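Local coordinates for protein glutamine cyclotransferase (Tannerella forsythia, PDB 6QRO) that probably acts as a zinc-dependent type II glutaminyl cyclase, converting N-terminal glutamine of peptides to pyroglutamate, at residues A[219-233]-A[262-274]. Numbering follows the deposited sequence.
Sequences ESTSVQYAARYVEKV and IQGLRTPCLDIIN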
# COMPACT_ATOMS: atom_id res chain seq x y z
N GLU A 219 13.61 1.38 -5.32
CA GLU A 219 13.71 2.29 -4.19
C GLU A 219 14.90 1.91 -3.32
O GLU A 219 15.19 0.72 -3.13
CB GLU A 219 12.39 2.24 -3.41
CG GLU A 219 12.17 3.29 -2.35
CD GLU A 219 12.73 2.84 -1.04
OE1 GLU A 219 13.21 3.70 -0.28
OE2 GLU A 219 12.69 1.62 -0.77
N SER A 220 15.60 2.92 -2.78
CA SER A 220 16.92 2.69 -2.18
C SER A 220 16.84 1.83 -0.92
O SER A 220 17.66 0.93 -0.71
CB SER A 220 17.63 4.02 -1.90
OG SER A 220 17.22 4.58 -0.68
N THR A 221 15.90 2.15 -0.02
CA THR A 221 15.71 1.31 1.16
C THR A 221 15.40 -0.13 0.77
O THR A 221 15.83 -1.07 1.45
CB THR A 221 14.60 1.91 2.02
OG1 THR A 221 14.93 3.26 2.36
CG2 THR A 221 14.40 1.11 3.28
N SER A 222 14.64 -0.34 -0.32
CA SER A 222 14.31 -1.69 -0.78
C SER A 222 15.55 -2.44 -1.26
O SER A 222 15.74 -3.61 -0.92
CB SER A 222 13.28 -1.65 -1.91
OG SER A 222 12.09 -1.03 -1.51
N VAL A 223 16.40 -1.77 -2.04
CA VAL A 223 17.61 -2.39 -2.56
C VAL A 223 18.57 -2.73 -1.44
O VAL A 223 19.32 -3.70 -1.53
CB VAL A 223 18.27 -1.45 -3.59
CG1 VAL A 223 19.51 -2.10 -4.22
CG2 VAL A 223 17.26 -1.06 -4.66
N GLN A 224 18.57 -1.91 -0.38
CA GLN A 224 19.45 -2.15 0.76
C GLN A 224 19.08 -3.42 1.50
O GLN A 224 19.95 -4.25 1.79
CB GLN A 224 19.37 -0.95 1.71
CG GLN A 224 20.22 -1.05 2.94
CD GLN A 224 20.18 0.25 3.74
OE1 GLN A 224 19.43 1.16 3.41
NE2 GLN A 224 20.99 0.32 4.79
N TYR A 225 17.79 -3.61 1.81
CA TYR A 225 17.35 -4.70 2.69
C TYR A 225 16.59 -5.81 1.99
O TYR A 225 16.33 -6.85 2.60
CB TYR A 225 16.49 -4.15 3.84
CG TYR A 225 17.28 -3.34 4.83
CD1 TYR A 225 18.04 -3.96 5.81
CD2 TYR A 225 17.29 -1.95 4.76
CE1 TYR A 225 18.77 -3.22 6.73
CE2 TYR A 225 18.03 -1.20 5.67
CZ TYR A 225 18.77 -1.84 6.65
OH TYR A 225 19.50 -1.10 7.55
N ALA A 226 16.23 -5.63 0.72
CA ALA A 226 15.43 -6.62 0.02
C ALA A 226 15.96 -6.81 -1.38
O ALA A 226 15.20 -7.03 -2.33
CB ALA A 226 13.96 -6.21 -0.02
N ALA A 227 17.29 -6.72 -1.52
CA ALA A 227 17.92 -6.70 -2.83
C ALA A 227 17.53 -7.92 -3.64
O ALA A 227 17.17 -7.80 -4.82
CB ALA A 227 19.45 -6.64 -2.69
N ARG A 228 17.58 -9.10 -3.03
CA ARG A 228 17.28 -10.33 -3.77
C ARG A 228 15.84 -10.33 -4.28
O ARG A 228 15.55 -10.93 -5.32
CB ARG A 228 17.57 -11.54 -2.89
CG ARG A 228 17.03 -12.87 -3.40
CD ARG A 228 17.37 -14.04 -2.48
NE ARG A 228 18.05 -13.67 -1.24
CZ ARG A 228 19.21 -14.17 -0.84
NH1 ARG A 228 19.76 -13.78 0.31
NH2 ARG A 228 19.85 -15.07 -1.58
N TYR A 229 14.93 -9.65 -3.59
CA TYR A 229 13.53 -9.64 -4.00
C TYR A 229 13.20 -8.50 -4.96
O TYR A 229 12.30 -8.64 -5.79
CB TYR A 229 12.65 -9.66 -2.76
CG TYR A 229 13.04 -10.87 -1.95
CD1 TYR A 229 12.71 -12.14 -2.39
CD2 TYR A 229 13.74 -10.75 -0.76
CE1 TYR A 229 13.08 -13.26 -1.68
CE2 TYR A 229 14.12 -11.87 -0.03
CZ TYR A 229 13.78 -13.12 -0.50
OH TYR A 229 14.13 -14.25 0.20
N VAL A 230 13.92 -7.37 -4.88
CA VAL A 230 13.85 -6.39 -5.96
C VAL A 230 14.23 -7.05 -7.28
O VAL A 230 13.57 -6.84 -8.31
CB VAL A 230 14.74 -5.18 -5.64
CG1 VAL A 230 14.67 -4.15 -6.77
CG2 VAL A 230 14.30 -4.56 -4.32
N GLU A 231 15.29 -7.86 -7.29
CA GLU A 231 15.67 -8.56 -8.51
C GLU A 231 14.58 -9.53 -8.94
O GLU A 231 14.24 -9.61 -10.12
CB GLU A 231 16.99 -9.31 -8.31
CG GLU A 231 18.18 -8.41 -8.32
CD GLU A 231 18.10 -7.43 -9.46
OE1 GLU A 231 17.92 -6.21 -9.21
OE2 GLU A 231 18.16 -7.90 -10.62
N LYS A 232 14.00 -10.25 -7.97
CA LYS A 232 12.92 -11.19 -8.23
C LYS A 232 11.72 -10.49 -8.87
O LYS A 232 11.12 -11.00 -9.83
CB LYS A 232 12.53 -11.85 -6.90
CG LYS A 232 11.65 -13.08 -7.01
CD LYS A 232 11.24 -13.61 -5.63
CE LYS A 232 12.36 -14.41 -5.01
NZ LYS A 232 12.29 -15.86 -5.33
N VAL A 233 11.32 -9.33 -8.34
CA VAL A 233 10.16 -8.62 -8.86
C VAL A 233 10.47 -7.96 -10.19
O VAL A 233 9.67 -8.02 -11.14
CB VAL A 233 9.65 -7.61 -7.81
CG1 VAL A 233 8.61 -6.67 -8.41
CG2 VAL A 233 9.06 -8.36 -6.62
N ILE A 262 10.47 -3.51 7.99
CA ILE A 262 11.88 -3.91 7.98
C ILE A 262 12.50 -3.68 9.35
O ILE A 262 13.16 -4.56 9.91
CB ILE A 262 12.67 -3.16 6.88
CG1 ILE A 262 12.29 -3.64 5.48
CG2 ILE A 262 14.17 -3.26 7.12
CD1 ILE A 262 12.75 -2.72 4.36
N GLN A 263 12.33 -2.47 9.89
CA GLN A 263 12.90 -2.16 11.20
C GLN A 263 12.41 -3.13 12.27
O GLN A 263 13.22 -3.70 13.02
CB GLN A 263 12.53 -0.73 11.57
CG GLN A 263 12.68 -0.41 13.05
CD GLN A 263 12.31 1.02 13.37
OE1 GLN A 263 11.56 1.29 14.31
NE2 GLN A 263 12.82 1.96 12.58
N GLY A 264 11.11 -3.38 12.32
CA GLY A 264 10.51 -4.10 13.43
C GLY A 264 10.63 -5.60 13.42
O GLY A 264 10.74 -6.22 14.48
N LEU A 265 10.51 -6.22 12.25
CA LEU A 265 10.62 -7.66 12.11
C LEU A 265 11.88 -8.12 11.38
O LEU A 265 12.12 -9.33 11.32
CB LEU A 265 9.39 -8.22 11.36
CG LEU A 265 8.08 -8.24 12.16
CD1 LEU A 265 7.03 -9.04 11.42
CD2 LEU A 265 8.31 -8.84 13.52
N ARG A 266 12.69 -7.20 10.85
CA ARG A 266 13.86 -7.53 10.04
C ARG A 266 13.47 -8.41 8.86
O ARG A 266 14.29 -9.10 8.25
CB ARG A 266 14.97 -8.18 10.88
CG ARG A 266 15.88 -7.18 11.63
CD ARG A 266 15.16 -6.35 12.72
NE ARG A 266 14.78 -7.12 13.91
CZ ARG A 266 14.09 -6.60 14.94
NH1 ARG A 266 13.72 -5.33 14.93
NH2 ARG A 266 13.78 -7.36 15.98
N THR A 267 12.22 -8.26 8.44
CA THR A 267 11.73 -8.96 7.27
C THR A 267 12.10 -8.15 6.05
O THR A 267 11.75 -6.97 5.98
CB THR A 267 10.21 -9.12 7.32
OG1 THR A 267 9.82 -9.96 8.42
CG2 THR A 267 9.69 -9.70 5.99
N PRO A 268 12.77 -8.74 5.06
CA PRO A 268 13.15 -7.96 3.88
C PRO A 268 11.90 -7.54 3.12
O PRO A 268 11.09 -8.36 2.71
CB PRO A 268 14.02 -8.94 3.08
CG PRO A 268 13.73 -10.28 3.62
CD PRO A 268 13.30 -10.11 5.03
N CYS A 269 11.76 -6.22 2.94
CA CYS A 269 10.57 -5.65 2.33
C CYS A 269 10.96 -4.72 1.19
O CYS A 269 11.95 -3.98 1.28
CB CYS A 269 9.74 -4.87 3.37
SG CYS A 269 9.01 -5.90 4.68
N LEU A 270 10.16 -4.75 0.13
CA LEU A 270 10.34 -3.91 -1.03
C LEU A 270 9.11 -3.02 -1.18
O LEU A 270 8.03 -3.34 -0.67
CB LEU A 270 10.57 -4.75 -2.31
CG LEU A 270 9.46 -5.67 -2.81
CD1 LEU A 270 8.73 -4.98 -3.96
CD2 LEU A 270 9.96 -7.07 -3.22
N ASP A 271 9.31 -1.87 -1.81
CA ASP A 271 8.23 -0.93 -2.08
C ASP A 271 8.08 -0.81 -3.58
O ASP A 271 9.05 -0.51 -4.28
CB ASP A 271 8.49 0.44 -1.44
CG ASP A 271 7.25 1.32 -1.39
OD1 ASP A 271 6.17 0.89 -1.87
OD2 ASP A 271 7.34 2.43 -0.82
N ILE A 272 6.90 -1.10 -4.08
CA ILE A 272 6.56 -0.78 -5.46
C ILE A 272 5.83 0.55 -5.35
O ILE A 272 4.70 0.62 -4.88
CB ILE A 272 5.70 -1.87 -6.11
CG1 ILE A 272 6.40 -3.23 -5.97
CG2 ILE A 272 5.49 -1.54 -7.58
CD1 ILE A 272 5.64 -4.41 -6.61
N ILE A 273 6.52 1.63 -5.70
CA ILE A 273 6.02 2.98 -5.46
C ILE A 273 6.37 3.82 -6.66
O ILE A 273 7.47 3.70 -7.21
CB ILE A 273 6.57 3.60 -4.14
CG1 ILE A 273 6.12 5.05 -3.97
CG2 ILE A 273 8.10 3.47 -4.03
CD1 ILE A 273 6.41 5.63 -2.60
N ASN A 274 5.43 4.67 -7.10
CA ASN A 274 5.72 5.53 -8.23
C ASN A 274 6.88 6.46 -7.91
O ASN A 274 6.93 7.07 -6.84
CB ASN A 274 4.49 6.36 -8.61
CG ASN A 274 4.76 7.28 -9.80
OD1 ASN A 274 5.31 6.85 -10.83
ND2 ASN A 274 4.34 8.54 -9.67
O HOH W 1 11.87 -1.32 -4.95
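S222 OG accepts a hydrogen bond from the backbone N of D271 at 2.9 Å, the one direct hydrogen bond between 219-233 and 262-274, and it is bent, with an N-H...O angle of 144°. With OG anti to the carbonyl carbon (chi1 -59°), the hydroxyl is turned to where it meets D271 N and also donates to E219 OE2, 2.8 Å away, so a short relay runs from strand to helix start. E219 is the N-cap of helix 220-225: its OE2 also takes S222 N, from above the carboxylate plane, and a water joins E219 N to D271 O.

Alongside this polar patch the packing is mostly apolar. L270 CD2 lies against helix 227-233, 3.7 Å from V233 CG2 and 3.8 Å from Y229 CB, while V233 CG1 meets I272 CD1 tip to tip. A226, where the two helices join, rests its CB against the C269 carbonyl, 3.3 Å from C269 O. P268 CG approaches Y229 CE2 obliquely. Farther along, I262 CG2 lies over one face of the Y225 ring in a CH-pi contact, 4.2 Å from its centroid.

H258 and the backbone N of I254 hold the E219 carboxylate from outside, and F202 stacks on Y229. The contact packs two consecutive helices on edge strand 269-273 of the mixed sheet in this M28-family alpha/beta fold, beside 203-207; helix 220-225 runs roughly antiparallel to the strand (152°), and helix 227-239 follows.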